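Local coordinates for metagenomic carboxyl esterase MGS0156 (Uncultured organism, PDB 5D8M), which probably hydrolyses carboxylic ester bonds, as expected of an esterase with an alpha/beta-hydrolase-like fold, at residues 127-131 and 210-216; 147-152 and 175-179; 192-197 and 264-268; 61-67 and 293-297. All coordinates share one frame; numbering follows the deposited sequence.

Interaction 1: residues 127-131 and 210-216; sequences GGRWG and LSSCPPG
R129 and W130 reach across to three successive backbone carbonyls, those of C213, P214 and P215. They are the last two residues of a type I beta turn, G127 to W130. The turn lies in the loop after strand 120-123 of an alpha/beta-hydrolase-like fold. The facing loop follows helix 199-207. Each of the three carbonyls accepts a side-chain N-H. R129 NH1 donates to C213 O at 3.0 Å. R129 NE donates to P214 O at 3.2 Å, with a bent N-H...O angle of 140°. Both donors stand above the plane of the carbonyl they meet. A bend at chi3 (-81°) turns the guanidinium against this backbone. NH2 serves M208 O and A205 O, so every nitrogen of the group has an acceptor. Four carbonyls around the group would probably favour its positive charge. L210 CD1 sits over the centre of one guanidinium face, 3.7 Å from R129 CZ. P215 CA lies toward the rim of the opposite face.

W130 NE1 gives its hydrogen to P215 O at 3.0 Å, and the acceptor lies in the indole plane. Farther round the same ring, CZ2 presses on P214 CG at 3.3 Å. P214 O has a second donor, a water. That water also accepts from R129 N, so it bridges the two loops. C213 is joined to C99 by a disulfide, and its SG lies 3.5 Å from R129 NE. G216 CA, at the edge of the indole, makes a C-H...O contact with R129 O at 3.4 Å.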
loop_
_atom_site.group_PDB
_atom_site.type_symbol
_atom_site.label_atom_id
_atom_site.label_comp_id
_atom_site.label_asym_id
_atom_site.label_seq_id
_atom_site.Cartn_x
_atom_site.Cartn_y
_atom_site.Cartn_z
ATOM N N GLY A 127 3.755 -14.467 -3.591
ATOM C CA GLY A 127 2.683 -15.438 -3.595
ATOM C C GLY A 127 1.393 -14.730 -3.231
ATOM O O GLY A 127 1.271 -14.152 -2.143
ATOM N N GLY A 128 0.432 -14.745 -4.148
ATOM C CA GLY A 128 -0.861 -14.141 -3.880
ATOM C C GLY A 128 -1.607 -14.835 -2.745
ATOM O O GLY A 128 -2.449 -14.218 -2.083
ATOM N N ARG A 129 -1.312 -16.117 -2.528
ATOM C CA ARG A 129 -1.972 -16.883 -1.485
ATOM C C ARG A 129 -1.011 -17.402 -0.401
ATOM O O ARG A 129 -1.319 -18.364 0.305
ATOM C CB ARG A 129 -2.732 -18.047 -2.129
ATOM C CG ARG A 129 -3.749 -17.574 -3.171
ATOM C CD ARG A 129 -4.693 -18.689 -3.551
ATOM N NE ARG A 129 -4.120 -19.600 -4.540
ATOM C CZ ARG A 129 -4.759 -20.661 -5.016
ATOM N NH1 ARG A 129 -4.190 -21.439 -5.925
ATOM N NH2 ARG A 129 -5.967 -20.956 -4.574
ATOM N N TRP A 130 0.142 -16.754 -0.259
ATOM C CA TRP A 130 1.182 -17.212 0.667
ATOM C C TRP A 130 1.328 -16.275 1.868
ATOM O O TRP A 130 1.003 -15.110 1.761
ATOM C CB TRP A 130 2.521 -17.309 -0.059
ATOM C CG TRP A 130 2.599 -18.486 -1.013
ATOM C CD1 TRP A 130 1.686 -19.492 -1.166
ATOM C CD2 TRP A 130 3.669 -18.777 -1.917
ATOM N NE1 TRP A 130 2.126 -20.396 -2.115
ATOM C CE2 TRP A 130 3.343 -19.972 -2.588
ATOM C CE3 TRP A 130 4.865 -18.136 -2.230
ATOM C CZ2 TRP A 130 4.175 -20.538 -3.555
ATOM C CZ3 TRP A 130 5.689 -18.700 -3.198
ATOM C CH2 TRP A 130 5.347 -19.891 -3.834
ATOM N N GLY A 131 1.865 -16.779 2.984
ATOM C CA GLY A 131 2.024 -15.982 4.189
ATOM C C GLY A 131 3.169 -14.984 4.059
ATOM O O GLY A 131 3.979 -15.056 3.129
ATOM N N LEU A 210 -5.512 -22.700 -9.375
ATOM C CA LEU A 210 -5.602 -21.519 -10.227
ATOM C C LEU A 210 -4.357 -21.483 -11.104
ATOM O O LEU A 210 -3.245 -21.766 -10.629
ATOM C CB LEU A 210 -5.720 -20.240 -9.397
ATOM C CG LEU A 210 -6.917 -20.042 -8.440
ATOM C CD1 LEU A 210 -6.698 -18.822 -7.584
ATOM C CD2 LEU A 210 -8.245 -19.914 -9.194
ATOM N N SER A 211 -4.533 -21.140 -12.372
ATOM C CA SER A 211 -3.422 -21.210 -13.316
ATOM C C SER A 211 -2.451 -20.027 -13.175
ATOM O O SER A 211 -1.397 -20.013 -13.811
ATOM C CB SER A 211 -3.957 -21.279 -14.754
ATOM O OG SER A 211 -4.716 -20.122 -15.060
ATOM N N SER A 212 -2.793 -19.050 -12.338
ATOM C CA SER A 212 -1.945 -17.868 -12.186
ATOM C C SER A 212 -1.314 -17.701 -10.802
ATOM O O SER A 212 -0.495 -16.816 -10.611
ATOM C CB SER A 212 -2.733 -16.604 -12.521
ATOM O OG SER A 212 -2.818 -16.447 -13.934
ATOM N N CYS A 213 -1.687 -18.530 -9.837
ATOM C CA CYS A 213 -1.047 -18.433 -8.518
ATOM C C CYS A 213 -1.083 -19.785 -7.816
ATOM O O CYS A 213 -2.083 -20.503 -7.867
ATOM C CB CYS A 213 -1.705 -17.318 -7.659
ATOM S SG CYS A 213 -3.475 -17.533 -7.347
ATOM N N PRO A 214 0.036 -20.169 -7.195
ATOM C CA PRO A 214 0.101 -21.462 -6.506
ATOM C C PRO A 214 -0.754 -21.397 -5.237
ATOM O O PRO A 214 -0.965 -20.308 -4.731
ATOM C CB PRO A 214 1.600 -21.614 -6.171
ATOM C CG PRO A 214 2.077 -20.194 -6.060
ATOM C CD PRO A 214 1.288 -19.402 -7.076
ATOM N N PRO A 215 -1.235 -22.541 -4.740
ATOM C CA PRO A 215 -2.001 -22.572 -3.489
ATOM C C PRO A 215 -1.152 -22.285 -2.251
ATOM O O PRO A 215 0.062 -22.535 -2.254
ATOM C CB PRO A 215 -2.523 -24.002 -3.437
ATOM C CG PRO A 215 -1.503 -24.796 -4.231
ATOM C CD PRO A 215 -1.052 -23.884 -5.327
ATOM N N GLY A 216 -1.802 -21.816 -1.195
ATOM C CA GLY A 216 -1.178 -21.712 0.108
ATOM C C GLY A 216 -1.465 -22.939 0.955
ATOM O O GLY A 216 -2.229 -23.828 0.554
HETATM O O HOH W 1 0.111 -17.757 -4.285
#

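Interaction 2: residues 147-152 and 175-179; sequences PENDTI and AARTA
R177 reaches into the turn at 147-150, where its tip meets the carbonyls of P147 and D150. CB leaves the backbone at an angle to the turn. CG is anti to the backbone N (chi1 -179°). The chain then bends at chi2 (71°), and CG and CD carry the head group across. NE only comes near E148 O. CZ lies between two different surfaces. I152 CG1 packs on one face of the guanidinium, 3.6 Å from CZ, and E148 O stands over the opposite face. NH1 donates to D150 O at 3.0 Å, nearly along the C=O axis. NH2 donates to the same D150 O, also at 3.0 Å. One oxygen is thus gripped end-on by two nitrogens, and it lies in the guanidinium plane. This fixes the rotation of the group. NH2 also makes a weak, strongly bent bond to P147 O at 2.7 Å. P147 O closes the type I turn as well, accepting from D150 N.

Beyond the arginine the backbones join. A179 N donates to I152 O at 3.0 Å, in the carbonyl plane. A water accepts from I152 N and donates to R177 O. T151 CG2 touches A179 CB at 3.6 Å.

The contact lies at the start of two neighbouring parallel strands, 151-157 and 178-184, linked by a beta-alpha-beta crossover through helices 159-170 and 172-177. On the other side of strand 151-157, D150 makes a salt bridge to R88 of strand 87-92.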
loop_
_atom_site.group_PDB
_atom_site.type_symbol
_atom_site.label_atom_id
_atom_site.label_comp_id
_atom_site.label_asym_id
_atom_site.label_seq_id
_atom_site.Cartn_x
_atom_site.Cartn_y
_atom_site.Cartn_z
ATOM N N PRO A 147 21.145 -3.961 -8.572
ATOM C CA PRO A 147 22.451 -3.289 -8.611
ATOM C C PRO A 147 22.793 -2.622 -7.276
ATOM O O PRO A 147 21.942 -1.975 -6.668
ATOM C CB PRO A 147 22.277 -2.240 -9.720
ATOM C CG PRO A 147 21.157 -2.777 -10.574
ATOM C CD PRO A 147 20.224 -3.434 -9.599
ATOM N N GLU A 148 24.033 -2.792 -6.835
ATOM C CA GLU A 148 24.482 -2.321 -5.525
ATOM C C GLU A 148 24.394 -0.814 -5.324
ATOM O O GLU A 148 24.163 -0.361 -4.207
ATOM C CB GLU A 148 25.928 -2.763 -5.283
ATOM C CG GLU A 148 26.052 -4.065 -4.522
ATOM C CD GLU A 148 27.498 -4.505 -4.360
ATOM O OE1 GLU A 148 28.361 -4.045 -5.145
ATOM O OE2 GLU A 148 27.772 -5.310 -3.443
ATOM N N ASN A 149 24.570 -0.046 -6.393
ATOM C CA ASN A 149 24.588 1.413 -6.294
ATOM C C ASN A 149 23.203 2.071 -6.290
ATOM O O ASN A 149 23.091 3.288 -6.080
ATOM C CB ASN A 149 25.417 1.998 -7.429
ATOM C CG ASN A 149 26.899 1.716 -7.262
ATOM O OD1 ASN A 149 27.398 1.638 -6.138
ATOM N ND2 ASN A 149 27.609 1.558 -8.377
ATOM N N ASP A 150 22.159 1.276 -6.528
ATOM C CA ASP A 150 20.803 1.805 -6.541
ATOM C C ASP A 150 20.361 2.144 -5.134
ATOM O O ASP A 150 20.678 1.428 -4.187
ATOM C CB ASP A 150 19.813 0.807 -7.152
ATOM C CG ASP A 150 19.862 0.772 -8.675
ATOM O OD1 ASP A 150 20.555 1.609 -9.286
ATOM O OD2 ASP A 150 19.155 -0.078 -9.262
ATOM N N THR A 151 19.624 3.230 -4.994
ATOM C CA THR A 151 18.979 3.506 -3.721
ATOM C C THR A 151 17.591 2.849 -3.697
ATOM O O THR A 151 16.711 3.177 -4.497
ATOM C CB THR A 151 18.903 5.020 -3.458
ATOM O OG1 THR A 151 20.235 5.551 -3.427
ATOM C CG2 THR A 151 18.260 5.279 -2.120
ATOM N N ILE A 152 17.424 1.887 -2.796
ATOM C CA ILE A 152 16.233 1.049 -2.775
ATOM C C ILE A 152 15.085 1.700 -1.997
ATOM O O ILE A 152 15.214 1.996 -0.802
ATOM C CB ILE A 152 16.552 -0.329 -2.165
ATOM C CG1 ILE A 152 17.596 -1.044 -3.025
ATOM C CG2 ILE A 152 15.285 -1.156 -2.023
ATOM C CD1 ILE A 152 17.134 -1.298 -4.474
ATOM N N ALA A 175 17.721 -4.882 5.525
ATOM C CA ALA A 175 17.525 -3.602 6.215
ATOM C C ALA A 175 18.650 -2.633 5.882
ATOM O O ALA A 175 18.412 -1.467 5.562
ATOM C CB ALA A 175 17.459 -3.807 7.707
ATOM N N ALA A 176 19.882 -3.124 5.956
ATOM C CA ALA A 176 21.055 -2.289 5.679
ATOM C C ALA A 176 21.078 -1.816 4.223
ATOM O O ALA A 176 21.679 -0.806 3.897
ATOM C CB ALA A 176 22.318 -3.046 6.001
ATOM N N ARG A 177 20.416 -2.558 3.354
ATOM C CA ARG A 177 20.372 -2.262 1.928
ATOM C C ARG A 177 19.254 -1.256 1.562
ATOM O O ARG A 177 19.256 -0.655 0.486
ATOM C CB ARG A 177 20.164 -3.576 1.165
ATOM C CG ARG A 177 20.120 -3.467 -0.334
ATOM C CD ARG A 177 21.499 -3.145 -0.905
ATOM N NE ARG A 177 21.400 -2.892 -2.337
ATOM C CZ ARG A 177 21.157 -1.692 -2.865
ATOM N NH1 ARG A 177 21.005 -0.636 -2.071
ATOM N NH2 ARG A 177 21.070 -1.553 -4.186
ATOM N N THR A 178 18.290 -1.094 2.459
ATOM C CA THR A 178 17.040 -0.409 2.124
ATOM C C THR A 178 17.035 1.032 2.625
ATOM O O THR A 178 17.279 1.264 3.811
ATOM C CB THR A 178 15.833 -1.166 2.731
ATOM O OG1 THR A 178 15.794 -2.498 2.196
ATOM C CG2 THR A 178 14.505 -0.456 2.422
ATOM N N ALA A 179 16.726 1.991 1.756
ATOM C CA ALA A 179 16.614 3.385 2.201
ATOM C C ALA A 179 15.221 3.737 2.763
ATOM O O ALA A 179 15.101 4.502 3.724
ATOM C CB ALA A 179 16.961 4.330 1.080
HETATM O O HOH W 2 19.342 1.902 -0.712
#

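Interaction 3: residues 192-197 and 264-268; sequences PLAETF and FYDIL
The rings of F197 and F264 meet rim to rim, and neither lies over the face of the other. F197 CZ comes to F264 CE1 at 3.5 Å and lies at the edge of the F264 ring, in its plane. The two planes stand at 82°, with centroids 6.0 Å apart. One face of F197 is taken by T196 CG2, which sits over the ring centre.

L193 packs beside F264. With CG anti to the carbonyl carbon (chi1 -65°), both its methyls meet helix 262-269. CD1 meets F264 CB at 3.8 Å. CD2 rests on I267 CG2 at 4.0 Å. One turn on from F264, L268 CD2 meets L193 CG and also touches P192 CG at 3.7 Å. The short, weakly bonded helix at about 193-196 therefore packs against helix 262-269. P192 O stays within its own segment. It accepts from E195 N and from T196 OG1, which approach from opposite faces of its plane.

No hydrogen bond or salt bridge joins the two segments. The contact rests on dispersion and the burial of apolar carbon, so its fit depends on side-chain shape.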
loop_
_atom_site.group_PDB
_atom_site.type_symbol
_atom_site.label_atom_id
_atom_site.label_comp_id
_atom_site.label_asym_id
_atom_site.label_seq_id
_atom_site.Cartn_x
_atom_site.Cartn_y
_atom_site.Cartn_z
ATOM N N PRO A 192 -10.013 -6.333 10.096
ATOM C CA PRO A 192 -10.952 -7.230 10.763
ATOM C C PRO A 192 -11.640 -8.193 9.790
ATOM O O PRO A 192 -12.150 -9.225 10.216
ATOM C CB PRO A 192 -11.968 -6.277 11.411
ATOM C CG PRO A 192 -11.775 -4.965 10.735
ATOM C CD PRO A 192 -10.394 -4.916 10.210
ATOM N N LEU A 193 -11.633 -7.876 8.505
ATOM C CA LEU A 193 -12.250 -8.761 7.516
ATOM C C LEU A 193 -11.527 -10.108 7.450
ATOM O O LEU A 193 -12.134 -11.112 7.113
ATOM C CB LEU A 193 -12.251 -8.105 6.136
ATOM C CG LEU A 193 -13.112 -6.843 6.012
ATOM C CD1 LEU A 193 -12.908 -6.209 4.646
ATOM C CD2 LEU A 193 -14.587 -7.113 6.259
ATOM N N ALA A 194 -10.239 -10.142 7.785
ATOM C CA ALA A 194 -9.520 -11.415 7.767
ATOM C C ALA A 194 -10.124 -12.411 8.767
ATOM O O ALA A 194 -10.013 -13.625 8.601
ATOM C CB ALA A 194 -8.022 -11.203 8.043
ATOM N N GLU A 195 -10.792 -11.908 9.790
ATOM C CA GLU A 195 -11.414 -12.801 10.762
ATOM C C GLU A 195 -12.891 -13.020 10.479
ATOM O O GLU A 195 -13.496 -13.923 11.035
ATOM C CB GLU A 195 -11.248 -12.252 12.179
ATOM C CG GLU A 195 -9.841 -12.357 12.742
ATOM C CD GLU A 195 -9.585 -13.656 13.483
ATOM O OE1 GLU A 195 -10.332 -14.640 13.272
ATOM O OE2 GLU A 195 -8.627 -13.687 14.289
ATOM N N THR A 196 -13.477 -12.196 9.622
ATOM C CA THR A 196 -14.936 -12.211 9.422
ATOM C C THR A 196 -15.478 -13.506 8.808
ATOM O O THR A 196 -16.577 -13.944 9.141
ATOM C CB THR A 196 -15.378 -11.030 8.527
ATOM O OG1 THR A 196 -14.997 -9.801 9.146
ATOM C CG2 THR A 196 -16.876 -11.019 8.328
ATOM N N PHE A 197 -14.716 -14.125 7.916
ATOM C CA PHE A 197 -15.248 -15.274 7.183
ATOM C C PHE A 197 -14.713 -16.621 7.685
ATOM O O PHE A 197 -13.634 -16.695 8.270
ATOM C CB PHE A 197 -14.981 -15.067 5.692
ATOM C CG PHE A 197 -15.472 -13.730 5.197
ATOM C CD1 PHE A 197 -16.840 -13.487 5.058
ATOM C CD2 PHE A 197 -14.583 -12.705 4.923
ATOM C CE1 PHE A 197 -17.303 -12.252 4.632
ATOM C CE2 PHE A 197 -15.044 -11.464 4.493
ATOM C CZ PHE A 197 -16.401 -11.238 4.349
ATOM N N PHE A 264 -17.829 -5.057 1.471
ATOM C CA PHE A 264 -16.803 -5.081 2.512
ATOM C C PHE A 264 -16.659 -3.692 3.094
ATOM O O PHE A 264 -16.513 -3.544 4.302
ATOM C CB PHE A 264 -15.473 -5.617 1.946
ATOM C CG PHE A 264 -15.637 -6.939 1.255
ATOM C CD1 PHE A 264 -15.796 -8.104 2.005
ATOM C CD2 PHE A 264 -15.736 -7.015 -0.130
ATOM C CE1 PHE A 264 -16.004 -9.346 1.373
ATOM C CE2 PHE A 264 -15.939 -8.254 -0.778
ATOM C CZ PHE A 264 -16.072 -9.417 -0.030
ATOM N N TYR A 265 -16.727 -2.675 2.232
ATOM C CA TYR A 265 -16.810 -1.296 2.698
ATOM C C TYR A 265 -17.915 -1.123 3.745
ATOM O O TYR A 265 -17.742 -0.415 4.734
ATOM C CB TYR A 265 -17.073 -0.351 1.529
ATOM C CG TYR A 265 -17.324 1.076 1.962
ATOM C CD1 TYR A 265 -16.268 1.976 2.098
ATOM C CD2 TYR A 265 -18.604 1.525 2.221
ATOM C CE1 TYR A 265 -16.501 3.283 2.498
ATOM C CE2 TYR A 265 -18.843 2.817 2.618
ATOM C CZ TYR A 265 -17.795 3.689 2.752
ATOM O OH TYR A 265 -18.058 4.983 3.145
ATOM N N ASP A 266 -19.057 -1.763 3.500
ATOM C CA ASP A 266 -20.218 -1.594 4.345
ATOM C C ASP A 266 -19.995 -2.208 5.732
ATOM O O ASP A 266 -20.466 -1.682 6.728
ATOM C CB ASP A 266 -21.462 -2.207 3.693
ATOM C CG ASP A 266 -22.006 -1.360 2.529
ATOM O OD1 ASP A 266 -21.633 -0.162 2.397
ATOM O OD2 ASP A 266 -22.831 -1.892 1.764
ATOM N N ILE A 267 -19.252 -3.303 5.793
ATOM C CA ILE A 267 -18.901 -3.879 7.073
ATOM C C ILE A 267 -18.004 -2.933 7.871
ATOM O O ILE A 267 -18.284 -2.640 9.047
ATOM C CB ILE A 267 -18.201 -5.225 6.895
ATOM C CG1 ILE A 267 -19.176 -6.218 6.258
ATOM C CG2 ILE A 267 -17.729 -5.754 8.255
ATOM C CD1 ILE A 267 -18.512 -7.527 5.874
ATOM N N LEU A 268 -16.941 -2.461 7.243
ATOM C CA LEU A 268 -15.971 -1.593 7.914
ATOM C C LEU A 268 -16.585 -0.248 8.310
ATOM O O LEU A 268 -16.302 0.284 9.401
ATOM C CB LEU A 268 -14.748 -1.379 7.020
ATOM C CG LEU A 268 -13.929 -2.643 6.689
ATOM C CD1 LEU A 268 -12.704 -2.296 5.859
ATOM C CD2 LEU A 268 -13.515 -3.342 7.956
#

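Interaction 4: residues 61-67 and 293-297; sequences DGILWRL and GYPNA
L67 lies across Y294, and the two meet in a CH-pi contact. L67 CD2 sits over the ring face, 3.9 Å from the centroid and 24° off the normal. Beside it W65 CB packs on Y294 CB, and L64 CD2 lies near the ring of P295. This packing flanks a single beta bridge between L64 and P295. The bridge lies just after strand 290-293 of an alpha/beta-hydrolase-like fold. W65 N donates to Y294 O at 2.9 Å, and N296 N donates to I63 O at 3.0 Å. A water adds a third link. It donates to W65 O and accepts from Y294 N.

Farther out, the N296 amide lies over one face of the W65 indole. Its CG stands 3.0 Å above the ring plane, toward the rim, and the two planes are 39° apart. N296 CG is anti to the backbone N (chi1 -168°), which swings the amide over to W65. Indole NE1 bonds to F251 O, and the ring also stacks on F251. R38 of helix 34-48 bonds to L64 O.

At the polar edge, N296 ND2 donates to D61 O at 2.9 Å. The D61 carboxylate turns to its own segment, where R66 grips it with two nitrogens in a salt bridge. Both approach from above the carboxylate plane. R66 NE meets D61 OD1 at 2.9 Å, and R66 NH2 meets D61 OD2 at 3.0 Å.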
loop_
_atom_site.group_PDB
_atom_site.type_symbol
_atom_site.label_atom_id
_atom_site.label_comp_id
_atom_site.label_asym_id
_atom_site.label_seq_id
_atom_site.Cartn_x
_atom_site.Cartn_y
_atom_site.Cartn_z
ATOM N N ASP A 61 -10.753 17.841 -2.453
ATOM C CA ASP A 61 -10.471 16.480 -2.033
ATOM C C ASP A 61 -10.266 15.568 -3.243
ATOM O O ASP A 61 -10.107 14.363 -3.080
ATOM C CB ASP A 61 -11.618 15.941 -1.163
ATOM C CG ASP A 61 -11.845 16.765 0.083
ATOM O OD1 ASP A 61 -10.876 16.971 0.861
ATOM O OD2 ASP A 61 -13.000 17.213 0.276
ATOM N N GLY A 62 -10.264 16.156 -4.444
ATOM C CA GLY A 62 -10.135 15.417 -5.695
ATOM C C GLY A 62 -9.064 14.323 -5.757
ATOM O O GLY A 62 -9.341 13.202 -6.166
ATOM N N ILE A 63 -7.838 14.641 -5.370
ATOM C CA ILE A 63 -6.806 13.613 -5.333
ATOM C C ILE A 63 -6.479 13.150 -3.914
ATOM O O ILE A 63 -6.217 11.964 -3.687
ATOM C CB ILE A 63 -5.494 14.069 -6.029
ATOM C CG1 ILE A 63 -4.972 15.394 -5.449
ATOM C CG2 ILE A 63 -5.717 14.155 -7.554
ATOM C CD1 ILE A 63 -3.493 15.757 -5.862
ATOM N N LEU A 64 -6.504 14.077 -2.965
ATOM C CA LEU A 64 -6.109 13.793 -1.585
ATOM C C LEU A 64 -7.058 14.455 -0.626
ATOM O O LEU A 64 -7.229 15.673 -0.676
ATOM C CB LEU A 64 -4.696 14.300 -1.312
ATOM C CG LEU A 64 -3.565 13.681 -2.131
ATOM C CD1 LEU A 64 -2.324 14.587 -2.063
ATOM C CD2 LEU A 64 -3.233 12.271 -1.572
ATOM N N TRP A 65 -7.674 13.656 0.243
ATOM C CA TRP A 65 -8.630 14.184 1.217
ATOM C C TRP A 65 -7.962 15.203 2.104
ATOM O O TRP A 65 -6.795 15.043 2.466
ATOM C CB TRP A 65 -9.215 13.072 2.090
ATOM C CG TRP A 65 -10.185 12.202 1.377
ATOM C CD1 TRP A 65 -9.944 10.962 0.852
ATOM C CD2 TRP A 65 -11.553 12.500 1.097
ATOM N NE1 TRP A 65 -11.086 10.466 0.271
ATOM C CE2 TRP A 65 -12.087 11.395 0.398
ATOM C CE3 TRP A 65 -12.385 13.596 1.367
ATOM C CZ2 TRP A 65 -13.413 11.347 -0.023
ATOM C CZ3 TRP A 65 -13.711 13.546 0.939
ATOM C CH2 TRP A 65 -14.208 12.428 0.250
ATOM N N ARG A 66 -8.713 16.243 2.452
ATOM C CA ARG A 66 -8.254 17.245 3.396
ATOM C C ARG A 66 -8.743 16.924 4.796
ATOM O O ARG A 66 -9.779 17.425 5.201
ATOM C CB ARG A 66 -8.770 18.636 3.011
ATOM C CG ARG A 66 -8.324 19.136 1.661
ATOM C CD ARG A 66 -9.190 20.303 1.187
ATOM N NE ARG A 66 -10.527 19.859 0.801
ATOM C CZ ARG A 66 -11.484 20.660 0.336
ATOM N NH1 ARG A 66 -11.255 21.960 0.195
ATOM N NH2 ARG A 66 -12.670 20.160 0.003
ATOM N N LEU A 67 -7.999 16.110 5.535
ATOM C CA LEU A 67 -8.311 15.853 6.932
ATOM C C LEU A 67 -7.868 17.052 7.750
ATOM O O LEU A 67 -7.145 17.906 7.248
ATOM C CB LEU A 67 -7.640 14.561 7.431
ATOM C CG LEU A 67 -8.550 13.313 7.394
ATOM C CD1 LEU A 67 -8.829 12.875 5.965
ATOM C CD2 LEU A 67 -7.998 12.165 8.230
ATOM N N GLY A 293 -0.565 11.200 3.452
ATOM C CA GLY A 293 -1.925 11.621 3.193
ATOM C C GLY A 293 -2.904 10.524 2.861
ATOM O O GLY A 293 -2.682 9.324 3.127
ATOM N N TYR A 294 -4.018 10.953 2.288
ATOM C CA TYR A 294 -5.173 10.081 2.097
ATOM C C TYR A 294 -5.710 10.175 0.667
ATOM O O TYR A 294 -6.564 11.001 0.390
ATOM C CB TYR A 294 -6.283 10.436 3.102
ATOM C CG TYR A 294 -5.864 10.350 4.567
ATOM C CD1 TYR A 294 -5.226 11.425 5.193
ATOM C CD2 TYR A 294 -6.088 9.189 5.316
ATOM C CE1 TYR A 294 -4.835 11.359 6.516
ATOM C CE2 TYR A 294 -5.692 9.118 6.672
ATOM C CZ TYR A 294 -5.072 10.207 7.249
ATOM O OH TYR A 294 -4.678 10.180 8.557
ATOM N N PRO A 295 -5.191 9.332 -0.241
ATOM C CA PRO A 295 -5.713 9.280 -1.609
ATOM C C PRO A 295 -7.204 9.040 -1.632
ATOM O O PRO A 295 -7.679 8.160 -0.934
ATOM C CB PRO A 295 -4.985 8.094 -2.224
ATOM C CG PRO A 295 -3.700 7.997 -1.432
ATOM C CD PRO A 295 -4.098 8.357 -0.027
ATOM N N ASN A 296 -7.914 9.829 -2.425
ATOM C CA ASN A 296 -9.349 9.693 -2.609
ATOM C C ASN A 296 -9.637 8.591 -3.630
ATOM O O ASN A 296 -9.838 8.847 -4.815
ATOM C CB ASN A 296 -9.953 11.038 -3.069
ATOM C CG ASN A 296 -11.464 11.053 -2.990
ATOM O OD1 ASN A 296 -12.109 9.998 -2.798
ATOM N ND2 ASN A 296 -12.052 12.244 -3.163
ATOM N N ALA A 297 -9.655 7.355 -3.156
ATOM C CA ALA A 297 -9.620 6.203 -4.028
ATOM C C ALA A 297 -9.932 4.985 -3.173
ATOM O O ALA A 297 -9.616 4.991 -1.970
ATOM C CB ALA A 297 -8.199 6.068 -4.690
HETATM O O HOH W 3 -4.257 13.913 2.472
#

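The four contacts lie around a domain built on one parallel sheet. Interaction 2 lies where strands 151-157 and 178-184 begin. Interactions 1, 3 and 4 use segments that follow strands 120-123, 178-184 and 290-293, toward the other end of the sheet. In alpha/beta hydrolases that end usually holds the active site. Interactions 2 and 3 are farthest apart, with centres about 37 Å distant. Interactions 3 and 4 come within about 8 Å at their nearest atoms. Along the chain, interaction 4 spans all the others. Interactions 1 and 3 alternate their segments, and interaction 2 closes before interaction 3 opens. Interaction 1 joins two loops and interaction 3 two helices, while interactions 2 and 4 involve strand ends.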